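Local atomic coordinates of GST N-terminal domain-containing protein (Pseudomonas syringae pv. tomato, PDB entry 3IC8), a protein that is of unknown function but has the two domains of a glutathione S-transferase, and so may bind glutathione or a related thiol. Residues 5-10 and 41-46; 19-24 and 71-76; 52-57 and 64-69; 173-176 and 180-183; 241-246 and 283-288. One frame throughout, in Å; residues are numbered along the deposited sequence.

Contacts 1, 2 and 3 share the thioredoxin-like N-terminal domain. Contact 1 packs helix 41-47 on strand 4-8. Contact 2 joins helix 16-25 to helix 66-76. Contact 3 lies between them along strand 55-58, its centre about 10 Å from that of contact 1 and about 11 Å from that of contact 2. Its cis-proline loop and helix start are the region where relatives bind glutathione; no ligand defines the site here. Contact 4 belongs to the helical C-terminal domain. Its centre is about 14 Å from that of contact 2, and Phe24 and Phe183 meet between them. Contact 5 lies on the antiparallel strands that follow, and Arg288 NH1 bonds Ala45 O of contact 1.

Contact 1 of 5, residues 5-10 and 41-46; sequences ILHHYP and PDLTAL
The ring of His7 meets Leu43 and Leu46, which approach it from the helix side; this is the apolar part of the contact. The methyl Leu46 CD1 comes up to the ring 3.6 Å from His7 CE1. It is almost as near to the next ring atom, with His7 NE2 3.7 Å from Leu46 CD1. The methyl approaches obliquely, and the two side chains cross at about a right angle. Leu43 adds a looser touch further along the ring, where His7 ND1 is 4.3 Å from Leu43 CD2. The imidazole is brought to the helix by a first torsion of -66°, which turns CG away from the carbonyl carbon of His7.

No hydrogen bond crosses between the two segments. The polar end of His7 is held from the sheet side instead, because NE2 is bonded to Gln57 OE1 on the adjacent strand. That bond should limit rotation of the ring and keep CE1 and NE2 near Leu46 CD1. The helix has its own backbone bonds, such as Ala45 N to Pro41 O at 2.9 Å. The link from Leu46 N to Leu43 O is weak, at 3.1 Å.

In a thioredoxin-like domain the second helix lies against the central sheet in this way. Strand 4-8 runs between the parallel strand 28-33 and the antiparallel strand 55-58. Helix 228-237 borders the same contact: Ala231 touches His7, and Ala235 touches Leu46. Leu6, the residue before His7, instead packs on Leu22 of helix 16-25.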
# COMPACT_ATOMS: atom_id res chain seq x y z
N ILE A 5 -13.16 27.36 -4.02
CA ILE A 5 -13.53 26.95 -5.35
C ILE A 5 -12.33 26.83 -6.25
O ILE A 5 -11.58 27.74 -6.38
CB ILE A 5 -14.53 27.93 -5.95
CG1 ILE A 5 -15.79 27.97 -5.11
CG2 ILE A 5 -14.88 27.52 -7.30
CD1 ILE A 5 -16.77 28.98 -5.54
N LEU A 6 -12.15 25.69 -6.86
CA LEU A 6 -11.09 25.55 -7.82
C LEU A 6 -11.63 25.48 -9.25
O LEU A 6 -12.47 24.68 -9.56
CB LEU A 6 -10.25 24.34 -7.50
CG LEU A 6 -8.95 24.20 -8.27
CD1 LEU A 6 -7.98 25.20 -7.75
CD2 LEU A 6 -8.41 22.84 -8.14
N HIS A 7 -11.13 26.34 -10.10
CA HIS A 7 -11.44 26.34 -11.50
C HIS A 7 -10.29 25.67 -12.21
O HIS A 7 -9.19 26.16 -12.20
CB HIS A 7 -11.55 27.77 -11.99
CG HIS A 7 -12.68 28.54 -11.40
ND1 HIS A 7 -13.85 28.76 -12.08
CD2 HIS A 7 -12.81 29.15 -10.21
CE1 HIS A 7 -14.66 29.46 -11.33
NE2 HIS A 7 -14.06 29.71 -10.19
N HIS A 8 -10.53 24.53 -12.82
CA HIS A 8 -9.47 23.77 -13.42
C HIS A 8 -9.92 22.84 -14.50
O HIS A 8 -11.08 22.64 -14.71
CB HIS A 8 -8.71 22.99 -12.38
CG HIS A 8 -9.47 21.85 -11.81
ND1 HIS A 8 -10.70 22.00 -11.23
CD2 HIS A 8 -9.17 20.55 -11.70
CE1 HIS A 8 -11.14 20.84 -10.82
NE2 HIS A 8 -10.22 19.94 -11.08
N TYR A 9 -8.98 22.25 -15.20
CA TYR A 9 -9.33 21.26 -16.16
C TYR A 9 -8.91 19.98 -15.54
O TYR A 9 -7.77 19.74 -15.32
CB TYR A 9 -8.60 21.53 -17.46
CG TYR A 9 -9.12 20.76 -18.63
CD1 TYR A 9 -10.30 21.09 -19.25
CD2 TYR A 9 -8.42 19.71 -19.13
CE1 TYR A 9 -10.75 20.40 -20.30
CE2 TYR A 9 -8.86 19.01 -20.17
CZ TYR A 9 -10.02 19.36 -20.75
OH TYR A 9 -10.44 18.64 -21.79
N PRO A 10 -9.88 19.14 -15.27
CA PRO A 10 -9.73 17.97 -14.43
C PRO A 10 -8.78 16.91 -14.92
O PRO A 10 -8.17 16.26 -14.12
CB PRO A 10 -11.14 17.45 -14.36
CG PRO A 10 -11.93 18.62 -14.47
CD PRO A 10 -11.28 19.49 -15.44
N PRO A 41 -15.27 32.58 -21.11
CA PRO A 41 -16.04 33.72 -20.64
C PRO A 41 -16.47 33.68 -19.19
O PRO A 41 -16.36 34.67 -18.52
CB PRO A 41 -17.25 33.71 -21.55
CG PRO A 41 -17.26 32.37 -22.15
CD PRO A 41 -15.89 31.96 -22.28
N ASP A 42 -16.94 32.55 -18.71
CA ASP A 42 -17.23 32.43 -17.31
C ASP A 42 -15.98 32.59 -16.46
O ASP A 42 -16.03 33.12 -15.38
CB ASP A 42 -17.98 31.15 -16.99
CG ASP A 42 -19.31 31.09 -17.67
OD1 ASP A 42 -19.54 31.92 -18.55
OD2 ASP A 42 -20.14 30.23 -17.34
N LEU A 43 -14.85 32.11 -16.93
CA LEU A 43 -13.61 32.34 -16.23
C LEU A 43 -13.15 33.78 -16.20
O LEU A 43 -12.87 34.30 -15.16
CB LEU A 43 -12.55 31.48 -16.86
CG LEU A 43 -11.32 31.05 -16.09
CD1 LEU A 43 -10.15 31.75 -16.60
CD2 LEU A 43 -11.46 31.23 -14.63
N THR A 44 -13.11 34.43 -17.34
CA THR A 44 -12.71 35.83 -17.42
C THR A 44 -13.70 36.78 -16.80
O THR A 44 -13.39 37.89 -16.50
CB THR A 44 -12.43 36.27 -18.81
OG1 THR A 44 -13.53 35.94 -19.62
CG2 THR A 44 -11.24 35.57 -19.33
N ALA A 45 -14.91 36.29 -16.59
CA ALA A 45 -15.88 37.04 -15.88
C ALA A 45 -15.41 37.30 -14.48
O ALA A 45 -15.63 38.36 -13.98
CB ALA A 45 -17.15 36.30 -15.84
N LEU A 46 -14.74 36.34 -13.87
CA LEU A 46 -14.06 36.56 -12.62
C LEU A 46 -12.65 37.13 -12.69
O LEU A 46 -12.35 38.07 -12.03
CB LEU A 46 -14.03 35.27 -11.82
CG LEU A 46 -15.28 34.44 -11.78
CD1 LEU A 46 -14.94 33.08 -11.37
CD2 LEU A 46 -16.28 35.00 -10.86

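Contact 2 of 5, residues 19-24 and 71-76; sequences RLMLGF and RRLEQE
Met21 reaches Leu73 through a chain that is extended as far as SE and then bends, with chi3 at 65°. The bend aims the terminal methyl at the facing helix. Leu73 answers with a first torsion of -76°, its CG turned away from the carbonyl carbon. This torsion sends CD1 toward helix 16-25, while CD2 branches off across that direction and still meets Leu22. Each methyl has its own partner. Met21 CE lies 4.2 Å from Leu73 CD1, and Leu22 CD2 is likewise 4.2 Å from Leu73 CD2. Leu73 thus touches two residues that are consecutive in the chain, both loosely. Met21 is modelled as selenomethionine.

The two helices are the first and third of the thioredoxin-like fold and pack against each other on one side of the central sheet. Leu22 also touches Leu6 of strand 4-8, so this small apolar group continues to the sheet.

The rest of segment 71-76 is polar. Arg72 NH1 donates to Glu76 OE2 at 3.1 Å, with an N-H...O angle of 155°, in a salt bridge one helical turn long. NH2 adds a weak bond to the same oxygen at 3.4 Å. Gln75 OE1 sits 3.6 Å above the centre of the guanidinium plane of Arg72. Glu74 OE2 pairs with Lys25 at the end of the first helix.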
# COMPACT_ATOMS: atom_id res chain seq x y z
N ARG A 19 -4.40 20.29 -7.14
CA ARG A 19 -5.24 19.27 -6.59
C ARG A 19 -4.60 18.58 -5.39
O ARG A 19 -5.25 18.28 -4.43
CB ARG A 19 -5.52 18.27 -7.69
CG ARG A 19 -6.93 18.17 -8.08
CD ARG A 19 -7.21 18.29 -9.55
NE ARG A 19 -6.27 17.62 -10.44
CZ ARG A 19 -6.18 17.86 -11.73
NH1 ARG A 19 -6.95 18.74 -12.30
NH2 ARG A 19 -5.31 17.24 -12.46
N LEU A 20 -3.32 18.30 -5.49
CA LEU A 20 -2.55 17.73 -4.41
C LEU A 20 -2.48 18.70 -3.27
O LEU A 20 -2.48 18.31 -2.15
CB LEU A 20 -1.17 17.28 -4.85
CG LEU A 20 -1.18 16.11 -5.81
CD1 LEU A 20 0.08 16.00 -6.56
CD2 LEU A 20 -1.53 14.83 -5.18
N MSE A 21 -2.40 19.97 -3.58
CA MSE A 21 -2.32 20.99 -2.58
C MSE A 21 -3.58 20.97 -1.77
O MSE A 21 -3.56 21.10 -0.58
CB MSE A 21 -2.10 22.35 -3.22
CG MSE A 21 -0.68 22.68 -3.57
SE MSE A 21 -0.44 24.11 -4.81
CE MSE A 21 -1.09 25.54 -3.84
N LEU A 22 -4.70 20.80 -2.43
CA LEU A 22 -5.94 20.65 -1.74
C LEU A 22 -5.98 19.40 -0.89
O LEU A 22 -6.54 19.41 0.15
CB LEU A 22 -7.12 20.75 -2.69
CG LEU A 22 -7.27 22.14 -3.26
CD1 LEU A 22 -8.20 22.18 -4.40
CD2 LEU A 22 -7.70 23.08 -2.27
N GLY A 23 -5.38 18.33 -1.35
CA GLY A 23 -5.29 17.13 -0.57
C GLY A 23 -4.49 17.20 0.70
O GLY A 23 -4.87 16.66 1.69
N PHE A 24 -3.35 17.86 0.63
CA PHE A 24 -2.46 18.02 1.74
C PHE A 24 -3.15 18.82 2.83
O PHE A 24 -3.05 18.51 3.97
CB PHE A 24 -1.20 18.69 1.21
CG PHE A 24 -0.20 19.06 2.24
CD1 PHE A 24 0.57 18.12 2.84
CD2 PHE A 24 -0.01 20.35 2.56
CE1 PHE A 24 1.46 18.46 3.73
CE2 PHE A 24 0.90 20.68 3.47
CZ PHE A 24 1.64 19.74 4.04
N ARG A 71 -0.27 30.22 -0.40
CA ARG A 71 -0.35 31.15 0.69
C ARG A 71 -1.74 31.47 1.20
O ARG A 71 -1.92 31.67 2.36
CB ARG A 71 0.46 32.39 0.40
CG ARG A 71 1.89 32.06 0.43
CD ARG A 71 2.77 33.15 0.01
NE ARG A 71 4.09 32.64 -0.28
CZ ARG A 71 5.03 32.44 0.62
NH1 ARG A 71 4.82 32.71 1.87
NH2 ARG A 71 6.18 31.97 0.26
N ARG A 72 -2.71 31.57 0.32
CA ARG A 72 -4.09 31.73 0.68
C ARG A 72 -4.60 30.52 1.41
O ARG A 72 -5.36 30.64 2.31
CB ARG A 72 -4.94 32.03 -0.53
CG ARG A 72 -6.37 32.24 -0.24
CD ARG A 72 -6.55 33.19 0.90
NE ARG A 72 -7.94 33.40 1.26
CZ ARG A 72 -8.57 32.76 2.23
NH1 ARG A 72 -7.95 31.85 2.94
NH2 ARG A 72 -9.81 33.03 2.50
N LEU A 73 -4.18 29.35 0.98
CA LEU A 73 -4.53 28.12 1.65
C LEU A 73 -3.98 28.05 3.05
O LEU A 73 -4.64 27.60 3.95
CB LEU A 73 -4.03 26.94 0.85
CG LEU A 73 -4.82 26.57 -0.39
CD1 LEU A 73 -4.28 25.34 -1.04
CD2 LEU A 73 -6.29 26.45 -0.13
N GLU A 74 -2.76 28.49 3.20
CA GLU A 74 -2.06 28.50 4.45
C GLU A 74 -2.80 29.37 5.43
O GLU A 74 -2.84 29.08 6.59
CB GLU A 74 -0.63 28.98 4.23
CG GLU A 74 0.25 28.88 5.42
CD GLU A 74 1.16 27.69 5.38
OE1 GLU A 74 2.24 27.74 5.96
OE2 GLU A 74 0.80 26.70 4.77
N GLN A 75 -3.34 30.46 4.95
CA GLN A 75 -4.20 31.30 5.73
C GLN A 75 -5.51 30.60 6.12
O GLN A 75 -5.93 30.68 7.25
CB GLN A 75 -4.46 32.61 4.99
CG GLN A 75 -5.62 33.41 5.48
CD GLN A 75 -5.93 34.59 4.60
OE1 GLN A 75 -7.03 35.10 4.59
NE2 GLN A 75 -4.95 35.02 3.85
N GLU A 76 -6.14 29.91 5.19
CA GLU A 76 -7.35 29.18 5.51
C GLU A 76 -7.16 28.03 6.46
O GLU A 76 -7.88 27.93 7.40
CB GLU A 76 -8.02 28.69 4.25
CG GLU A 76 -9.41 28.16 4.42
CD GLU A 76 -10.45 29.23 4.50
OE1 GLU A 76 -11.63 28.91 4.51
OE2 GLU A 76 -10.12 30.40 4.57

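Contact 3 of 5, residues 52-57 and 64-69; sequences KTPVLQ and CDTALM
Segment 52-57 carries the cis-proline turn of the thioredoxin-like fold, and segment 64-69 is the start of the helix that faces it. In glutathione S-transferases this pair of elements borders the glutathione site, so the same role is likely here, though no ligand marks it. Pro54 follows a cis peptide bond and enters strand 55-58. Its ring atom CD stands 4.4 Å from Thr66 CG2, a loose contact.

The closer meeting is one turn further along the helix. Met69, a selenomethionine, and Leu56 both have CG anti to the backbone N; chi1 is -175° for Met69. The two side chains cross at about a right angle, and the branch point of Leu56 does the touching. Leu56 CG lies 3.8 Å from Met69 CG, and Leu56 CB is 3.9 Å from the same atom. Beyond CG, the Met69 chain bends about the CG-SE bond and continues toward helix 16-25, where it touches Ala18 and Met21.

Asp65 sits at the N-cap, where the backbone turns with a positive phi just before the helix. Its backbone carbonyl also begins the helical bonding, accepting from Met69 N at 3.1 Å. The capping bond itself is weak: Ala67 N reaches Asp65 OD2 at 3.2 Å, with the N-H...O angle bent to 135°.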
# COMPACT_ATOMS: atom_id res chain seq x y z
N LYS A 52 -4.73 31.57 -17.03
CA LYS A 52 -3.95 30.43 -16.66
C LYS A 52 -4.51 29.85 -15.39
O LYS A 52 -4.69 30.53 -14.42
CB LYS A 52 -2.50 30.82 -16.48
CG LYS A 52 -1.58 29.69 -16.72
CD LYS A 52 -0.89 29.28 -15.44
CE LYS A 52 0.57 29.63 -15.48
NZ LYS A 52 1.41 28.44 -15.67
N THR A 53 -4.79 28.57 -15.41
CA THR A 53 -5.48 27.92 -14.34
C THR A 53 -4.56 26.82 -13.96
O THR A 53 -3.67 26.53 -14.69
CB THR A 53 -6.78 27.38 -14.81
OG1 THR A 53 -6.57 26.59 -15.97
CG2 THR A 53 -7.68 28.48 -15.18
N PRO A 54 -4.71 26.24 -12.79
CA PRO A 54 -5.86 26.43 -11.93
C PRO A 54 -5.96 27.75 -11.21
O PRO A 54 -4.98 28.39 -10.96
CB PRO A 54 -5.70 25.31 -10.94
CG PRO A 54 -4.92 24.36 -11.59
CD PRO A 54 -3.94 25.09 -12.36
N VAL A 55 -7.18 28.13 -10.89
CA VAL A 55 -7.48 29.38 -10.25
C VAL A 55 -8.33 29.16 -9.03
O VAL A 55 -9.20 28.34 -9.02
CB VAL A 55 -8.14 30.33 -11.22
CG1 VAL A 55 -8.93 31.35 -10.53
CG2 VAL A 55 -7.13 30.97 -12.06
N LEU A 56 -8.06 29.90 -7.97
CA LEU A 56 -8.78 29.73 -6.72
C LEU A 56 -9.79 30.83 -6.43
O LEU A 56 -9.47 31.98 -6.38
CB LEU A 56 -7.78 29.64 -5.60
CG LEU A 56 -8.08 28.90 -4.31
CD1 LEU A 56 -7.71 29.71 -3.15
CD2 LEU A 56 -9.48 28.48 -4.20
N GLN A 57 -11.04 30.44 -6.23
CA GLN A 57 -12.07 31.39 -5.89
C GLN A 57 -12.60 31.16 -4.50
O GLN A 57 -13.00 30.08 -4.16
CB GLN A 57 -13.22 31.32 -6.88
CG GLN A 57 -14.41 32.11 -6.48
CD GLN A 57 -15.56 31.97 -7.43
OE1 GLN A 57 -15.60 31.09 -8.24
NE2 GLN A 57 -16.50 32.87 -7.33
N CYS A 64 -4.90 34.07 -8.42
CA CYS A 64 -4.23 33.68 -9.64
C CYS A 64 -2.85 33.22 -9.34
O CYS A 64 -2.16 33.84 -8.60
CB CYS A 64 -4.12 34.86 -10.57
SG CYS A 64 -5.62 35.55 -11.13
N ASP A 65 -2.45 32.11 -9.90
CA ASP A 65 -1.11 31.61 -9.75
C ASP A 65 -1.07 30.67 -8.59
O ASP A 65 -1.45 31.01 -7.51
CB ASP A 65 -0.13 32.74 -9.54
CG ASP A 65 1.29 32.31 -9.76
OD1 ASP A 65 1.72 32.22 -10.90
OD2 ASP A 65 1.99 32.03 -8.81
N THR A 66 -0.59 29.47 -8.83
CA THR A 66 -0.57 28.47 -7.79
C THR A 66 0.31 28.83 -6.64
O THR A 66 0.08 28.43 -5.55
CB THR A 66 -0.27 27.06 -8.30
OG1 THR A 66 1.08 26.96 -8.69
CG2 THR A 66 -1.14 26.77 -9.43
N ALA A 67 1.35 29.58 -6.89
CA ALA A 67 2.22 29.93 -5.81
C ALA A 67 1.51 30.78 -4.77
O ALA A 67 1.72 30.63 -3.61
CB ALA A 67 3.40 30.64 -6.34
N LEU A 68 0.69 31.69 -5.23
CA LEU A 68 -0.16 32.50 -4.40
C LEU A 68 -1.24 31.70 -3.71
O LEU A 68 -1.61 31.99 -2.62
CB LEU A 68 -0.78 33.61 -5.22
CG LEU A 68 -1.45 34.70 -4.42
CD1 LEU A 68 -0.43 35.53 -3.77
CD2 LEU A 68 -2.31 35.51 -5.27
N MSE A 69 -1.74 30.70 -4.41
CA MSE A 69 -2.81 29.89 -3.94
C MSE A 69 -2.39 29.18 -2.68
O MSE A 69 -3.16 29.01 -1.78
CB MSE A 69 -3.18 28.89 -5.01
CG MSE A 69 -4.36 28.04 -4.71
SE MSE A 69 -4.68 26.62 -5.97
CE MSE A 69 -4.34 25.14 -4.88

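Contact 4 of 5, residues 173-176 and 180-183; sequences FLFG and IADF
Asp182 points its carboxylate into the turn 173-176, between Phe173 on one hand and Leu174 on the other. Its first torsion, -67°, sets CG away from its carbonyl carbon and swings the carboxylate toward Leu174 N. Leu174 N donates to Asp182 OD1 at 3.1 Å. The bond is nearly straight, at 169°, and uses the syn lone pair of OD1. The side chains of Leu174 and Asp182 slide past each other in opposite directions, which brings Leu174 CG to 3.4 Å from Asp182 OD1. Phe173 crosses the aspartate at about a right angle. Its ring plane is 76° from the carboxylate plane, and the oxygen comes in at the ring edge, with Phe173 CD2 3.6 Å from Asp182 OD1. The Phe175 ring also presents its edge, here to a methyl: Phe175 CE1 is 4.0 Å from Ala181 CB.

Asp182 is buried, and both its oxygens are held. OD1 has a second bond from Trp211 NE1, and OD2 takes Ser179 N. The latter bond, in a Ser-Ile-Ala-Asp sequence, is consistent with one half of a capping box, a motif known from glutathione S-transferases. The turn from Phe173 to Gly176 is of type I, closed by a weak bond from Gly176 N to Phe173 O at 3.4 Å. Asp182 therefore ties this turn to Ser179 and, through Trp211, to helix 206-216.

Around the contact, Leu174 packs on Trp211, and Phe175 packs on Ala90, Val91 and Leu94 of helix 88-110. The loop thus touches both helices beside helix 180-193.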
# COMPACT_ATOMS: atom_id res chain seq x y z
N PHE A 173 10.37 13.48 3.93
CA PHE A 173 10.12 14.55 3.01
C PHE A 173 11.36 15.40 2.81
O PHE A 173 12.35 15.18 3.45
CB PHE A 173 8.96 15.39 3.47
CG PHE A 173 7.69 14.65 3.56
CD1 PHE A 173 7.28 14.13 4.74
CD2 PHE A 173 6.91 14.48 2.48
CE1 PHE A 173 6.14 13.46 4.82
CE2 PHE A 173 5.77 13.81 2.58
CZ PHE A 173 5.38 13.29 3.75
N LEU A 174 11.31 16.33 1.89
CA LEU A 174 12.47 17.10 1.49
C LEU A 174 13.04 17.97 2.59
O LEU A 174 14.21 18.14 2.69
CB LEU A 174 12.17 17.93 0.24
CG LEU A 174 11.80 17.22 -1.04
CD1 LEU A 174 11.46 18.19 -2.05
CD2 LEU A 174 12.88 16.40 -1.52
N PHE A 175 12.18 18.52 3.41
CA PHE A 175 12.60 19.36 4.48
C PHE A 175 12.29 18.76 5.82
O PHE A 175 12.07 19.47 6.74
CB PHE A 175 11.97 20.72 4.37
CG PHE A 175 12.61 21.58 3.38
CD1 PHE A 175 12.18 21.60 2.09
CD2 PHE A 175 13.64 22.40 3.73
CE1 PHE A 175 12.76 22.39 1.20
CE2 PHE A 175 14.22 23.18 2.82
CZ PHE A 175 13.78 23.17 1.55
N GLY A 176 12.27 17.45 5.94
CA GLY A 176 11.88 16.87 7.19
C GLY A 176 10.39 16.67 7.18
O GLY A 176 9.90 15.64 6.83
N ILE A 180 5.46 22.72 0.59
CA ILE A 180 5.00 23.04 -0.73
C ILE A 180 6.05 22.57 -1.71
O ILE A 180 5.75 22.25 -2.82
CB ILE A 180 4.69 24.54 -0.86
CG1 ILE A 180 4.18 24.88 -2.24
CG2 ILE A 180 5.88 25.35 -0.65
CD1 ILE A 180 2.92 24.23 -2.60
N ALA A 181 7.28 22.51 -1.26
CA ALA A 181 8.36 22.01 -2.06
C ALA A 181 8.23 20.55 -2.47
O ALA A 181 8.62 20.22 -3.54
CB ALA A 181 9.67 22.27 -1.41
N ASP A 182 7.69 19.70 -1.62
CA ASP A 182 7.52 18.32 -1.99
C ASP A 182 6.60 18.24 -3.18
O ASP A 182 6.81 17.50 -4.09
CB ASP A 182 6.90 17.53 -0.85
CG ASP A 182 7.80 17.40 0.33
OD1 ASP A 182 8.71 16.59 0.25
OD2 ASP A 182 7.60 18.09 1.33
N PHE A 183 5.55 19.02 -3.14
CA PHE A 183 4.63 19.08 -4.25
C PHE A 183 5.18 19.64 -5.54
O PHE A 183 4.92 19.14 -6.59
CB PHE A 183 3.37 19.76 -3.80
CG PHE A 183 2.73 19.08 -2.68
CD1 PHE A 183 1.97 17.97 -2.90
CD2 PHE A 183 2.91 19.49 -1.41
CE1 PHE A 183 1.40 17.34 -1.89
CE2 PHE A 183 2.34 18.85 -0.40
CZ PHE A 183 1.59 17.77 -0.65

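Contact 5 of 5, residues 241-246 and 283-288; sequences APLPDE and ELILRR
Glu283 OE2 is hydrogen-bonded to His299 ND1 on the neighbouring strand 296-300, while OE1 of the same carboxylate lies beside Pro244. Glu283 OE1 is 4.1 Å from Pro244 CG, a van der Waals touch, and the two side chains cross at about a right angle. With chi1 at -150° and an extended chain beyond CG, the Glu283 side chain carries its carboxylate out to Pro244. The bond to His299 probably holds it in that position.

The apolar half centres on Ile285, two residues on, with its side chain also directed to the loop. Its CD1 methyl reaches toward the proline, with Ile285 CD1 4.0 Å from Pro244 CD. A second partner is Leu243, whose CD2 is 4.2 Å from Ile285 CD1. The loop is probably stiff here, since Pro242 and Pro244 flank Leu243, and residues 241-244 all have the extended backbone angles of polyproline II. No hydrogen bond passes directly between the two segments.

Phe278 of strand 272-279 also touches both Pro244 and Ile285. The loop leaving helix 228-237 therefore lies across one face of an antiparallel meander, whose strands 272-279, 284-290 and 296-300 follow one another in the chain.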
# COMPACT_ATOMS: atom_id res chain seq x y z
N ALA A 241 -13.24 40.26 0.57
CA ALA A 241 -12.72 40.25 1.90
C ALA A 241 -11.98 41.52 2.19
O ALA A 241 -11.53 42.22 1.32
CB ALA A 241 -11.82 39.11 2.07
N PRO A 242 -11.88 41.83 3.46
CA PRO A 242 -11.19 43.04 3.88
C PRO A 242 -9.75 42.89 3.49
O PRO A 242 -9.24 41.80 3.56
CB PRO A 242 -11.34 43.01 5.39
CG PRO A 242 -11.61 41.64 5.72
CD PRO A 242 -12.40 41.09 4.61
N LEU A 243 -9.12 43.98 3.10
CA LEU A 243 -7.75 44.00 2.68
C LEU A 243 -6.81 43.78 3.83
O LEU A 243 -7.13 44.06 4.95
CB LEU A 243 -7.42 45.33 2.06
CG LEU A 243 -8.33 45.88 1.00
CD1 LEU A 243 -7.81 47.13 0.51
CD2 LEU A 243 -8.41 44.93 -0.11
N PRO A 244 -5.62 43.33 3.54
CA PRO A 244 -4.63 43.09 4.57
C PRO A 244 -4.22 44.38 5.23
O PRO A 244 -4.27 45.42 4.63
CB PRO A 244 -3.48 42.52 3.78
CG PRO A 244 -4.08 41.97 2.63
CD PRO A 244 -5.17 42.82 2.25
N ASP A 245 -3.82 44.30 6.49
CA ASP A 245 -3.52 45.51 7.21
C ASP A 245 -2.07 45.87 7.12
O ASP A 245 -1.64 46.81 7.73
CB ASP A 245 -3.96 45.43 8.66
CG ASP A 245 -3.49 44.20 9.33
OD1 ASP A 245 -3.92 43.95 10.46
OD2 ASP A 245 -2.68 43.47 8.74
N GLU A 246 -1.33 45.14 6.32
CA GLU A 246 0.09 45.34 6.19
C GLU A 246 0.41 46.69 5.59
O GLU A 246 -0.31 47.17 4.76
CB GLU A 246 0.67 44.22 5.35
CG GLU A 246 1.78 44.62 4.45
CD GLU A 246 2.37 43.46 3.71
OE1 GLU A 246 3.52 43.56 3.28
OE2 GLU A 246 1.69 42.44 3.56
N GLU A 283 1.74 40.28 -2.24
CA GLU A 283 0.48 40.43 -2.93
C GLU A 283 0.14 41.76 -3.57
O GLU A 283 0.45 42.80 -3.07
CB GLU A 283 -0.64 40.09 -1.96
CG GLU A 283 -1.85 39.53 -2.57
CD GLU A 283 -2.86 39.15 -1.54
OE1 GLU A 283 -2.77 39.60 -0.40
OE2 GLU A 283 -3.75 38.39 -1.86
N LEU A 284 -0.55 41.70 -4.69
CA LEU A 284 -1.22 42.84 -5.25
C LEU A 284 -2.69 42.54 -5.42
O LEU A 284 -3.05 41.51 -5.91
CB LEU A 284 -0.62 43.20 -6.59
CG LEU A 284 0.87 43.39 -6.68
CD1 LEU A 284 1.33 42.97 -8.00
CD2 LEU A 284 1.17 44.78 -6.49
N ILE A 285 -3.55 43.46 -5.02
CA ILE A 285 -4.98 43.27 -5.15
C ILE A 285 -5.65 44.29 -6.06
O ILE A 285 -5.47 45.46 -5.93
CB ILE A 285 -5.65 43.31 -3.82
CG1 ILE A 285 -4.87 42.48 -2.84
CG2 ILE A 285 -6.98 42.73 -3.91
CD1 ILE A 285 -5.62 42.16 -1.66
N LEU A 286 -6.48 43.81 -6.93
CA LEU A 286 -7.05 44.72 -7.84
C LEU A 286 -8.55 44.53 -7.90
O LEU A 286 -9.04 43.44 -7.83
CB LEU A 286 -6.29 44.57 -9.14
CG LEU A 286 -6.85 44.82 -10.50
CD1 LEU A 286 -5.85 44.38 -11.50
CD2 LEU A 286 -8.08 44.02 -10.58
N ARG A 287 -9.25 45.65 -7.95
CA ARG A 287 -10.70 45.70 -7.92
C ARG A 287 -11.20 45.91 -9.32
O ARG A 287 -10.71 46.74 -10.01
CB ARG A 287 -11.17 46.82 -7.01
CG ARG A 287 -12.66 46.92 -6.83
CD ARG A 287 -13.10 48.35 -6.61
NE ARG A 287 -14.26 48.46 -5.74
CZ ARG A 287 -15.45 48.91 -6.12
NH1 ARG A 287 -15.66 49.31 -7.36
NH2 ARG A 287 -16.44 48.97 -5.26
N ARG A 288 -12.15 45.12 -9.74
CA ARG A 288 -12.79 45.30 -11.02
C ARG A 288 -14.25 44.97 -10.90
O ARG A 288 -14.63 44.25 -10.03
CB ARG A 288 -12.13 44.44 -12.08
CG ARG A 288 -12.00 43.02 -11.71
CD ARG A 288 -11.45 42.22 -12.82
NE ARG A 288 -12.36 42.15 -13.94
CZ ARG A 288 -13.30 41.24 -14.07
NH1 ARG A 288 -13.44 40.31 -13.16
NH2 ARG A 288 -14.07 41.25 -15.12